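Local coordinates for protein alpha-galactosidase (Lactobacillus brevis, PDB 3MI6) that probably hydrolyses terminal, non-reducing alpha-D-galactose residues of alpha-D-galactosides, as a member of glycoside hydrolase family 36, at residues T16-I22 with I34-I40; D129-L134 with Y151-Q157; V159-K165 with Q292-L298. All blocks are in the same frame, centred on the assembly; numbering follows the deposited sequence.

Contact 1: T16-I22 with I34-I40; sequences TDHTSYI and IYYGPRI
Thr-19 to Ile-22 and Ile-34 to Tyr-36 run antiparallel at 151° with their short axes 4.7 Å apart, pairing the strands of a beta hairpin. A classic beta bulge interrupts it where Ile-34 N and Tyr-35 N both donate to Ile-22 O. On one face, Tyr-21 meets Tyr-36 in an edge-to-face stack, centroids 4.9 Å apart and planes at 56°. The CD2 edge of Tyr-21 stands over the centre of the Tyr-36 ring, while Tyr-21 OH, at the far end of its ring, bonds Glu-76 and Lys-162. A water joins Tyr-36 OH to Thr-19 OG1, 2.8 Å and 2.6 Å away. The other face carries Ser-20, Ile-22 and Tyr-35. Here Ile-22 CD1 sits 4.0 Å from Tyr-35 CD2, and Tyr-35 OH bends back to bond Pro-38 O on a lone pair. At Gly-37 the chain turns a corner, yet the next residues stay held: Ser-20 OG, turned beside its own backbone N (chi1 -68°), accepts from Ile-40 N at 2.8 Å. Asn-709 of the second subunit packs on Pro-38 and Ile-40. At the open end of the hairpin, the extended Arg-39 side chain makes a weak hydrogen bond from NH1 to Asp-17 O, 3.3 Å long.

Contact 2: D129-L134 with Y151-Q157; sequences DDAQTL and YSIFPHQ
His-156 and Asp-130 meet where the paired strands of a beta hairpin, 132-140 and 146-154, fray into loops, and their flat groups are turned 72° apart. The imidazole presents its edge: NE2 donates in the ring plane to Asp-130 OD2, 2.8 Å away and nearly straight at 176°, using the anti lone pair of that oxygen. ND1 on the other side of the ring bonds Asp-17, so two carboxylates flank the imidazole and would probably favour its protonated form. Asp-129 comes alongside the same ring heading the other way, bringing OD1 within 3.1 Å of His-156 CD2. Its second oxygen, OD2, takes a hydrogen bond of 3.1 Å from Gln-157 NE2 on the syn lone pair and lies in the plane of the donor amide; His-319 of the helix 305-319 grips OD2 as well. Gln-157 reaches this oxygen because its chain bends at chi2 (83°). One step into the hairpin, Phe-154 offers a ring face to Ala-131, whose CB lies 4.0 Å from the ring centroid in a CH-pi contact, while Phe-315 packs on the phenyl from the helix. Regular pairing then takes over: Gln-132 exchanges backbone bonds with Ile-153, and Leu-134 with Tyr-151. On the side of Thr-133 and Ser-152, Thr-133 CG2 rests 3.3 Å from Ser-152 OG.

Contact 3: V159-K165 with Q292-L298; sequences VIVKSAK and QTPEAIL
The carboxylate of Glu-295 lies with one face against Val-161, whose CG1 sits over its central carbon CD at 3.6 Å. Polar partners meet the oxygens instead: Lys-114 forms a salt bridge with OE2, Thr-123 bonds OE1, and a water donating to OE2 links it to Ser-163 OG. The second flat group, the amide of Gln-292, is folded back by a bend at chi2 (63°). Its NE2 points in the amide plane at Thr-293 O, 2.9 Å away on a lone pair, and also makes a weak bond to Ser-163 OG, an oxygen that Asn-150 also bonds, while OE1 rests 3.7 Å from Lys-165 CB. With an alanine here, Thr-293 O and Ser-163 OG would probably each lose a donor, and the flank of Lys-165 its cover. These groups border the junction of strands 159-167 and 290-301 in the large antiparallel sheet. Ile-160 pairs with Leu-298 and Lys-162 with Ala-296 through reciprocal backbone bonds; then the register slips by one residue. Thr-293 bridges the slip: its N donates to Ala-164 O at 2.8 Å, nearly straight at 178°, and its OG1, set between backbone N and carbonyl carbon (chi1 76°), accepts from Ala-164 N at 3.0 Å. Side by side on the Val-161 face, Val-161 CG2 and Ile-297 CD1 touch at 3.9 Å, and Phe-315 packs onto both residues. On the opposite face of the sheet, the Lys-162 chain passes Leu-298, CD to CD2 4.0 Å, before its NZ bonds Tyr-21. The chemistry is thus graded: backbone bonds and mostly apolar branches join the regular part, whereas at the break the Thr-293 hydroxyl replaces a backbone carbonyl as acceptor for Ala-164 N, and the Gln-292 amide weakly ties the loop to Ser-163.

How the contacts relate
Contacts 2 and 3 continue one antiparallel sheet, their centres about 12 Å apart: strands 146-154 and 159-167 are neighbours, with Ser-152 N 2.9 Å from Val-161 O. Contact 1 belongs to a separate four-stranded sheet packed against it, its centre about 13 Å from that of contact 2 and 17 Å from that of contact 3. Polar links join these layers: Asp-17 OD2 lies 3.0 Å from His-156 ND1, and Tyr-21 OH 2.8 Å from Lys-162 NZ, both probable hydrogen bonds. Tyr-21 also packs on Tyr-151 and Ile-160. All three contacts lie away from the predicted nucleophile Asp-479 and proton donor Asp-549, which follow strands of the parallel barrel.

Contact 1: T16-I22 with I34-I40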
loop_
_atom_site.group_PDB
_atom_site.type_symbol
_atom_site.label_atom_id
_atom_site.label_comp_id
_atom_site.label_asym_id
_atom_site.label_seq_id
_atom_site.Cartn_x
_atom_site.Cartn_y
_atom_site.Cartn_z
ATOM N N THR D 16 22.508 -23.839 15.587
ATOM C CA THR D 16 21.567 -24.879 15.218
ATOM C C THR D 16 21.975 -25.362 13.820
ATOM O O THR D 16 23.010 -24.939 13.289
ATOM C CB THR D 16 20.116 -24.352 15.239
ATOM O OG1 THR D 16 20.057 -23.066 14.611
ATOM C CG2 THR D 16 19.639 -24.193 16.652
ATOM N N ASP D 17 21.195 -26.243 13.213
ATOM C CA ASP D 17 21.514 -26.630 11.856
ATOM C C ASP D 17 21.669 -25.432 10.892
ATOM O O ASP D 17 22.538 -25.461 10.009
ATOM C CB ASP D 17 20.519 -27.660 11.333
ATOM C CG ASP D 17 20.723 -29.021 11.966
ATOM O OD1 ASP D 17 21.734 -29.162 12.688
ATOM O OD2 ASP D 17 19.895 -29.940 11.751
ATOM N N HIS D 18 20.877 -24.370 11.075
ATOM C CA HIS D 18 20.878 -23.263 10.109
ATOM C C HIS D 18 20.971 -21.860 10.708
ATOM O O HIS D 18 21.083 -20.878 9.974
ATOM C CB HIS D 18 19.673 -23.372 9.168
ATOM C CG HIS D 18 19.488 -24.744 8.602
ATOM N ND1 HIS D 18 18.665 -25.683 9.184
ATOM C CD2 HIS D 18 20.048 -25.348 7.527
ATOM C CE1 HIS D 18 18.719 -26.805 8.486
ATOM N NE2 HIS D 18 19.549 -26.628 7.473
ATOM N N THR D 19 20.938 -21.752 12.031
ATOM C CA THR D 19 21.008 -20.431 12.646
ATOM C C THR D 19 22.207 -20.208 13.587
ATOM O O THR D 19 22.846 -21.159 14.051
ATOM C CB THR D 19 19.655 -20.051 13.321
ATOM O OG1 THR D 19 19.560 -20.607 14.636
ATOM C CG2 THR D 19 18.494 -20.569 12.491
ATOM N N SER D 20 22.505 -18.940 13.851
ATOM C CA SER D 20 23.533 -18.568 14.814
ATOM C C SER D 20 23.034 -17.462 15.714
ATOM O O SER D 20 22.773 -16.356 15.260
ATOM C CB SER D 20 24.809 -18.079 14.112
ATOM O OG SER D 20 25.462 -19.129 13.418
ATOM N N TYR D 21 22.909 -17.763 16.996
ATOM C CA TYR D 21 22.632 -16.768 18.018
ATOM C C TYR D 21 23.974 -16.538 18.718
ATOM O O TYR D 21 24.575 -17.477 19.227
ATOM C CB TYR D 21 21.603 -17.350 18.984
ATOM C CG TYR D 21 20.955 -16.390 19.971
ATOM C CD1 TYR D 21 21.659 -15.897 21.058
ATOM C CD2 TYR D 21 19.617 -16.031 19.842
ATOM C CE1 TYR D 21 21.068 -15.047 21.964
ATOM C CE2 TYR D 21 19.011 -15.190 20.744
ATOM C CZ TYR D 21 19.738 -14.701 21.807
ATOM O OH TYR D 21 19.137 -13.852 22.707
ATOM N N ILE D 22 24.462 -15.304 18.714
ATOM C CA ILE D 22 25.764 -15.002 19.282
ATOM C C ILE D 22 25.680 -13.822 20.250
ATOM O O ILE D 22 25.133 -12.766 19.901
ATOM C CB ILE D 22 26.773 -14.610 18.190
ATOM C CG1 ILE D 22 26.791 -15.631 17.055
ATOM C CG2 ILE D 22 28.162 -14.427 18.773
ATOM C CD1 ILE D 22 27.543 -15.123 15.801
ATOM N N ILE D 34 25.101 -9.924 19.830
ATOM C CA ILE D 34 25.898 -9.622 18.643
ATOM C C ILE D 34 25.123 -9.882 17.335
ATOM O O ILE D 34 25.131 -9.060 16.423
ATOM C CB ILE D 34 27.229 -10.434 18.615
ATOM C CG1 ILE D 34 27.887 -10.452 19.985
ATOM C CG2 ILE D 34 28.209 -9.854 17.603
ATOM C CD1 ILE D 34 29.261 -11.031 19.951
ATOM N N TYR D 35 24.455 -11.026 17.250
ATOM C CA TYR D 35 23.843 -11.425 15.996
ATOM C C TYR D 35 22.919 -12.635 16.120
ATOM O O TYR D 35 23.231 -13.599 16.816
ATOM C CB TYR D 35 24.932 -11.715 14.963
ATOM C CG TYR D 35 24.405 -12.433 13.757
ATOM C CD1 TYR D 35 23.836 -11.728 12.693
ATOM C CD2 TYR D 35 24.457 -13.816 13.676
ATOM C CE1 TYR D 35 23.340 -12.400 11.571
ATOM C CE2 TYR D 35 23.964 -14.484 12.578
ATOM C CZ TYR D 35 23.406 -13.775 11.532
ATOM O OH TYR D 35 22.926 -14.456 10.445
ATOM N N TYR D 36 21.780 -12.579 15.440
ATOM C CA TYR D 36 20.861 -13.718 15.377
ATOM C C TYR D 36 20.319 -13.698 13.969
ATOM O O TYR D 36 19.775 -12.690 13.519
ATOM C CB TYR D 36 19.748 -13.613 16.433
ATOM C CG TYR D 36 18.820 -14.816 16.532
ATOM C CD1 TYR D 36 19.216 -16.076 16.099
ATOM C CD2 TYR D 36 17.547 -14.689 17.082
ATOM C CE1 TYR D 36 18.356 -17.182 16.194
ATOM C CE2 TYR D 36 16.679 -15.783 17.180
ATOM C CZ TYR D 36 17.084 -17.028 16.733
ATOM O OH TYR D 36 16.213 -18.106 16.832
ATOM N N GLY D 37 20.526 -14.791 13.248
ATOM C CA GLY D 37 20.264 -14.807 11.821
ATOM C C GLY D 37 20.649 -16.151 11.253
ATOM O O GLY D 37 20.825 -17.105 12.002
ATOM N N PRO D 38 20.763 -16.247 9.919
ATOM C CA PRO D 38 21.267 -17.510 9.364
ATOM C C PRO D 38 22.628 -17.861 9.985
ATOM O O PRO D 38 23.336 -16.969 10.466
ATOM C CB PRO D 38 21.414 -17.199 7.871
ATOM C CG PRO D 38 20.482 -16.064 7.616
ATOM C CD PRO D 38 20.422 -15.265 8.871
ATOM N N ARG D 39 22.984 -19.141 9.979
ATOM C CA ARG D 39 24.249 -19.584 10.556
ATOM C C ARG D 39 25.470 -18.875 9.961
ATOM O O ARG D 39 25.570 -18.685 8.744
ATOM C CB ARG D 39 24.387 -21.097 10.409
ATOM C CG ARG D 39 25.583 -21.684 11.159
ATOM C CD ARG D 39 25.335 -23.155 11.511
ATOM N NE ARG D 39 26.549 -23.901 11.836
ATOM C CZ ARG D 39 26.623 -25.226 11.771
ATOM N NH1 ARG D 39 25.558 -25.914 11.384
ATOM N NH2 ARG D 39 27.748 -25.863 12.069
ATOM N N ILE D 40 26.394 -18.469 10.825
ATOM C CA ILE D 40 27.687 -17.953 10.378
ATOM C C ILE D 40 28.804 -18.636 11.162
ATOM O O ILE D 40 28.554 -19.284 12.164
ATOM C CB ILE D 40 27.790 -16.401 10.450
ATOM C CG1 ILE D 40 27.974 -15.906 11.883
ATOM C CG2 ILE D 40 26.585 -15.757 9.806
ATOM C CD1 ILE D 40 28.076 -14.398 11.997
HETATM O O HOH W 1 17.143 -20.452 15.620
#

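Contact 2: D129-L134 with Y151-Q157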
loop_
_atom_site.group_PDB
_atom_site.type_symbol
_atom_site.label_atom_id
_atom_site.label_comp_id
_atom_site.label_asym_id
_atom_site.label_seq_id
_atom_site.Cartn_x
_atom_site.Cartn_y
_atom_site.Cartn_z
ATOM N N ASP D 129 18.854 -36.003 21.077
ATOM C CA ASP D 129 18.589 -35.204 19.889
ATOM C C ASP D 129 19.559 -34.056 19.855
ATOM O O ASP D 129 19.296 -33.033 19.245
ATOM C CB ASP D 129 17.161 -34.662 19.933
ATOM C CG ASP D 129 16.705 -34.076 18.602
ATOM O OD1 ASP D 129 17.254 -34.459 17.543
ATOM O OD2 ASP D 129 15.778 -33.234 18.619
ATOM N N ASP D 130 20.668 -34.220 20.561
ATOM C CA ASP D 130 21.802 -33.305 20.469
ATOM C C ASP D 130 21.576 -31.918 21.071
ATOM O O ASP D 130 22.290 -30.965 20.735
ATOM C CB ASP D 130 22.298 -33.225 19.020
ATOM C CG ASP D 130 22.607 -34.609 18.439
ATOM O OD1 ASP D 130 23.091 -35.492 19.199
ATOM O OD2 ASP D 130 22.352 -34.824 17.232
ATOM N N ALA D 131 20.614 -31.819 21.990
ATOM C CA ALA D 131 20.348 -30.551 22.672
ATOM C C ALA D 131 21.414 -30.241 23.708
ATOM O O ALA D 131 22.118 -31.125 24.176
ATOM C CB ALA D 131 18.966 -30.533 23.304
ATOM N N GLN D 132 21.527 -28.968 24.056
ATOM C CA GLN D 132 22.511 -28.504 25.017
ATOM C C GLN D 132 21.897 -27.365 25.829
ATOM O O GLN D 132 21.105 -26.589 25.307
ATOM C CB GLN D 132 23.767 -27.999 24.296
ATOM C CG GLN D 132 24.463 -29.001 23.380
ATOM C CD GLN D 132 25.837 -28.515 22.920
ATOM O OE1 GLN D 132 26.859 -28.913 23.473
ATOM N NE2 GLN D 132 25.864 -27.644 21.915
ATOM N N THR D 133 22.246 -27.260 27.107
ATOM C CA THR D 133 21.781 -26.130 27.897
ATOM C C THR D 133 22.983 -25.339 28.378
ATOM O O THR D 133 23.895 -25.898 28.972
ATOM C CB THR D 133 20.919 -26.560 29.112
ATOM O OG1 THR D 133 19.938 -27.514 28.710
ATOM C CG2 THR D 133 20.211 -25.368 29.720
ATOM N N LEU D 134 22.972 -24.042 28.093
ATOM C CA LEU D 134 24.003 -23.104 28.515
ATOM C C LEU D 134 23.403 -22.253 29.618
ATOM O O LEU D 134 22.327 -21.687 29.435
ATOM C CB LEU D 134 24.397 -22.207 27.341
ATOM C CG LEU D 134 25.392 -21.075 27.627
ATOM C CD1 LEU D 134 26.784 -21.620 27.882
ATOM C CD2 LEU D 134 25.439 -20.063 26.508
ATOM N N TYR D 151 19.740 -20.936 28.121
ATOM C CA TYR D 151 19.731 -20.987 26.677
ATOM C C TYR D 151 19.917 -22.442 26.339
ATOM O O TYR D 151 21.010 -22.963 26.491
ATOM C CB TYR D 151 20.945 -20.257 26.122
ATOM C CG TYR D 151 21.001 -18.759 26.328
ATOM C CD1 TYR D 151 21.581 -18.210 27.466
ATOM C CD2 TYR D 151 20.527 -17.885 25.356
ATOM C CE1 TYR D 151 21.660 -16.827 27.644
ATOM C CE2 TYR D 151 20.592 -16.512 25.524
ATOM C CZ TYR D 151 21.164 -15.983 26.661
ATOM O OH TYR D 151 21.230 -14.615 26.815
ATOM N N SER D 152 18.870 -23.116 25.897
ATOM C CA SER D 152 19.032 -24.472 25.387
ATOM C C SER D 152 18.936 -24.513 23.862
ATOM O O SER D 152 17.937 -24.096 23.285
ATOM C CB SER D 152 17.990 -25.388 26.000
ATOM O OG SER D 152 17.936 -25.182 27.391
ATOM N N ILE D 153 19.992 -25.005 23.220
ATOM C CA ILE D 153 20.001 -25.233 21.785
ATOM C C ILE D 153 19.300 -26.539 21.418
ATOM O O ILE D 153 19.517 -27.568 22.044
ATOM C CB ILE D 153 21.442 -25.257 21.239
ATOM C CG1 ILE D 153 21.903 -23.842 20.915
ATOM C CG2 ILE D 153 21.548 -26.057 19.954
ATOM C CD1 ILE D 153 22.890 -23.811 19.770
ATOM N N PHE D 154 18.447 -26.484 20.404
ATOM C CA PHE D 154 17.831 -27.682 19.836
ATOM C C PHE D 154 18.103 -27.696 18.339
ATOM O O PHE D 154 17.210 -27.459 17.535
ATOM C CB PHE D 154 16.336 -27.665 20.083
ATOM C CG PHE D 154 15.940 -28.126 21.448
ATOM C CD1 PHE D 154 15.866 -27.247 22.483
ATOM C CD2 PHE D 154 15.608 -29.438 21.676
ATOM C CE1 PHE D 154 15.487 -27.666 23.711
ATOM C CE2 PHE D 154 15.225 -29.856 22.910
ATOM C CZ PHE D 154 15.165 -28.972 23.928
ATOM N N PRO D 155 19.344 -27.994 17.962
ATOM C CA PRO D 155 19.881 -27.735 16.626
ATOM C C PRO D 155 19.010 -28.238 15.484
ATOM O O PRO D 155 18.958 -27.580 14.444
ATOM C CB PRO D 155 21.197 -28.505 16.634
ATOM C CG PRO D 155 21.040 -29.513 17.742
ATOM C CD PRO D 155 20.262 -28.806 18.772
ATOM N N HIS D 156 18.336 -29.370 15.653
ATOM C CA HIS D 156 17.665 -29.986 14.495
ATOM C C HIS D 156 16.283 -29.403 14.117
ATOM O O HIS D 156 15.727 -29.726 13.065
ATOM C CB HIS D 156 17.638 -31.524 14.616
ATOM C CG HIS D 156 18.987 -32.121 14.871
ATOM N ND1 HIS D 156 20.079 -31.863 14.069
ATOM C CD2 HIS D 156 19.430 -32.940 15.855
ATOM C CE1 HIS D 156 21.135 -32.497 14.546
ATOM N NE2 HIS D 156 20.766 -33.159 15.628
ATOM N N GLN D 157 15.736 -28.542 14.968
ATOM C CA GLN D 157 14.496 -27.867 14.642
ATOM C C GLN D 157 14.765 -26.368 14.624
ATOM O O GLN D 157 13.851 -25.559 14.564
ATOM C CB GLN D 157 13.401 -28.220 15.649
ATOM C CG GLN D 157 13.085 -29.692 15.753
ATOM C CD GLN D 157 14.032 -30.451 16.663
ATOM O OE1 GLN D 157 14.630 -29.872 17.569
ATOM N NE2 GLN D 157 14.170 -31.761 16.428
#

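Contact 3: V159-K165 with Q292-L298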
loop_
_atom_site.group_PDB
_atom_site.type_symbol
_atom_site.label_atom_id
_atom_site.label_comp_id
_atom_site.label_asym_id
_atom_site.label_seq_id
_atom_site.Cartn_x
_atom_site.Cartn_y
_atom_site.Cartn_z
ATOM N N VAL D 159 15.447 -24.401 16.863
ATOM C CA VAL D 159 14.891 -23.760 18.053
ATOM C C VAL D 159 15.934 -23.476 19.133
ATOM O O VAL D 159 16.725 -24.341 19.483
ATOM C CB VAL D 159 13.860 -24.681 18.721
ATOM C CG1 VAL D 159 13.510 -24.169 20.116
ATOM C CG2 VAL D 159 12.617 -24.822 17.855
ATOM N N ILE D 160 15.916 -22.266 19.674
ATOM C CA ILE D 160 16.653 -21.931 20.883
ATOM C C ILE D 160 15.618 -21.595 21.929
ATOM O O ILE D 160 14.733 -20.798 21.658
ATOM C CB ILE D 160 17.516 -20.694 20.654
ATOM C CG1 ILE D 160 18.722 -21.052 19.772
ATOM C CG2 ILE D 160 17.968 -20.104 21.976
ATOM C CD1 ILE D 160 19.398 -19.879 19.115
ATOM N N VAL D 161 15.703 -22.221 23.105
ATOM C CA VAL D 161 14.765 -21.978 24.214
ATOM C C VAL D 161 15.416 -21.153 25.306
ATOM O O VAL D 161 16.513 -21.473 25.737
ATOM C CB VAL D 161 14.311 -23.288 24.888
ATOM C CG1 VAL D 161 13.422 -22.984 26.089
ATOM C CG2 VAL D 161 13.584 -24.174 23.921
ATOM N N LYS D 162 14.741 -20.116 25.783
ATOM C CA LYS D 162 15.338 -19.221 26.773
ATOM C C LYS D 162 14.517 -19.113 28.038
ATOM O O LYS D 162 13.297 -19.248 28.001
ATOM C CB LYS D 162 15.547 -17.827 26.175
ATOM C CG LYS D 162 16.595 -17.783 25.072
ATOM C CD LYS D 162 16.605 -16.450 24.364
ATOM C CE LYS D 162 16.888 -15.315 25.302
ATOM N NZ LYS D 162 17.009 -14.077 24.514
ATOM N N SER D 163 15.197 -18.892 29.163
ATOM C CA SER D 163 14.524 -18.509 30.405
ATOM C C SER D 163 15.440 -17.712 31.323
ATOM O O SER D 163 16.586 -17.424 30.980
ATOM C CB SER D 163 13.969 -19.720 31.152
ATOM O OG SER D 163 14.995 -20.426 31.831
ATOM N N ALA D 164 14.922 -17.360 32.495
ATOM C CA ALA D 164 15.707 -16.671 33.504
ATOM C C ALA D 164 15.326 -17.210 34.866
ATOM O O ALA D 164 14.168 -17.552 35.098
ATOM C CB ALA D 164 15.472 -15.166 33.433
ATOM N N LYS D 165 16.311 -17.313 35.753
ATOM C CA LYS D 165 16.093 -17.754 37.129
ATOM C C LYS D 165 16.807 -16.802 38.044
ATOM O O LYS D 165 18.011 -16.601 37.908
ATOM C CB LYS D 165 16.663 -19.145 37.345
ATOM C CG LYS D 165 16.437 -19.685 38.732
ATOM C CD LYS D 165 17.179 -20.997 38.917
ATOM C CE LYS D 165 16.382 -21.988 39.756
ATOM N NZ LYS D 165 17.202 -23.176 40.132
ATOM N N GLN D 292 11.821 -18.667 38.937
ATOM C CA GLN D 292 12.013 -19.187 37.566
ATOM C C GLN D 292 10.988 -18.581 36.571
ATOM O O GLN D 292 9.776 -18.672 36.804
ATOM C CB GLN D 292 11.889 -20.723 37.586
ATOM C CG GLN D 292 11.964 -21.427 36.236
ATOM C CD GLN D 292 13.309 -21.227 35.544
ATOM O OE1 GLN D 292 14.348 -21.707 36.010
ATOM N NE2 GLN D 292 13.289 -20.523 34.416
ATOM N N THR D 293 11.448 -17.965 35.478
ATOM C CA THR D 293 10.490 -17.529 34.446
ATOM C C THR D 293 10.007 -18.710 33.609
ATOM O O THR D 293 10.696 -19.729 33.512
ATOM C CB THR D 293 11.048 -16.477 33.476
ATOM O OG1 THR D 293 11.931 -17.107 32.548
ATOM C CG2 THR D 293 11.770 -15.373 34.206
ATOM N N PRO D 294 8.808 -18.584 33.003
ATOM C CA PRO D 294 8.350 -19.607 32.056
ATOM C C PRO D 294 9.283 -19.536 30.867
ATOM O O PRO D 294 9.936 -18.502 30.693
ATOM C CB PRO D 294 6.960 -19.122 31.648
ATOM C CG PRO D 294 6.580 -18.091 32.631
ATOM C CD PRO D 294 7.842 -17.479 33.131
ATOM N N GLU D 295 9.352 -20.590 30.061
ATOM C CA GLU D 295 10.274 -20.605 28.929
ATOM C C GLU D 295 9.774 -19.855 27.689
ATOM O O GLU D 295 8.582 -19.909 27.341
ATOM C CB GLU D 295 10.637 -22.045 28.573
ATOM C CG GLU D 295 11.644 -22.636 29.527
ATOM C CD GLU D 295 11.986 -24.065 29.208
ATOM O OE1 GLU D 295 11.175 -24.753 28.546
ATOM O OE2 GLU D 295 13.076 -24.505 29.624
ATOM N N ALA D 296 10.694 -19.159 27.025
ATOM C CA ALA D 296 10.417 -18.551 25.725
ATOM C C ALA D 296 10.960 -19.450 24.625
ATOM O O ALA D 296 12.097 -19.884 24.706
ATOM C CB ALA D 296 11.057 -17.172 25.647
ATOM N N ILE D 297 10.147 -19.744 23.611
ATOM C CA ILE D 297 10.622 -20.423 22.384
ATOM C C ILE D 297 11.014 -19.413 21.302
ATOM O O ILE D 297 10.216 -18.563 20.940
ATOM C CB ILE D 297 9.550 -21.353 21.750
ATOM C CG1 ILE D 297 8.863 -22.243 22.793
ATOM C CG2 ILE D 297 10.167 -22.188 20.656
ATOM C CD1 ILE D 297 9.802 -23.125 23.575
ATOM N N LEU D 298 12.240 -19.511 20.798
ATOM C CA LEU D 298 12.721 -18.653 19.716
ATOM C C LEU D 298 13.126 -19.470 18.484
ATOM O O LEU D 298 13.545 -20.629 18.591
ATOM C CB LEU D 298 13.911 -17.822 20.170
ATOM C CG LEU D 298 13.641 -16.369 20.549
ATOM C CD1 LEU D 298 12.714 -16.324 21.759
ATOM C CD2 LEU D 298 14.932 -15.636 20.867
HETATM O O HOH W 2 15.065 -23.019 30.954
#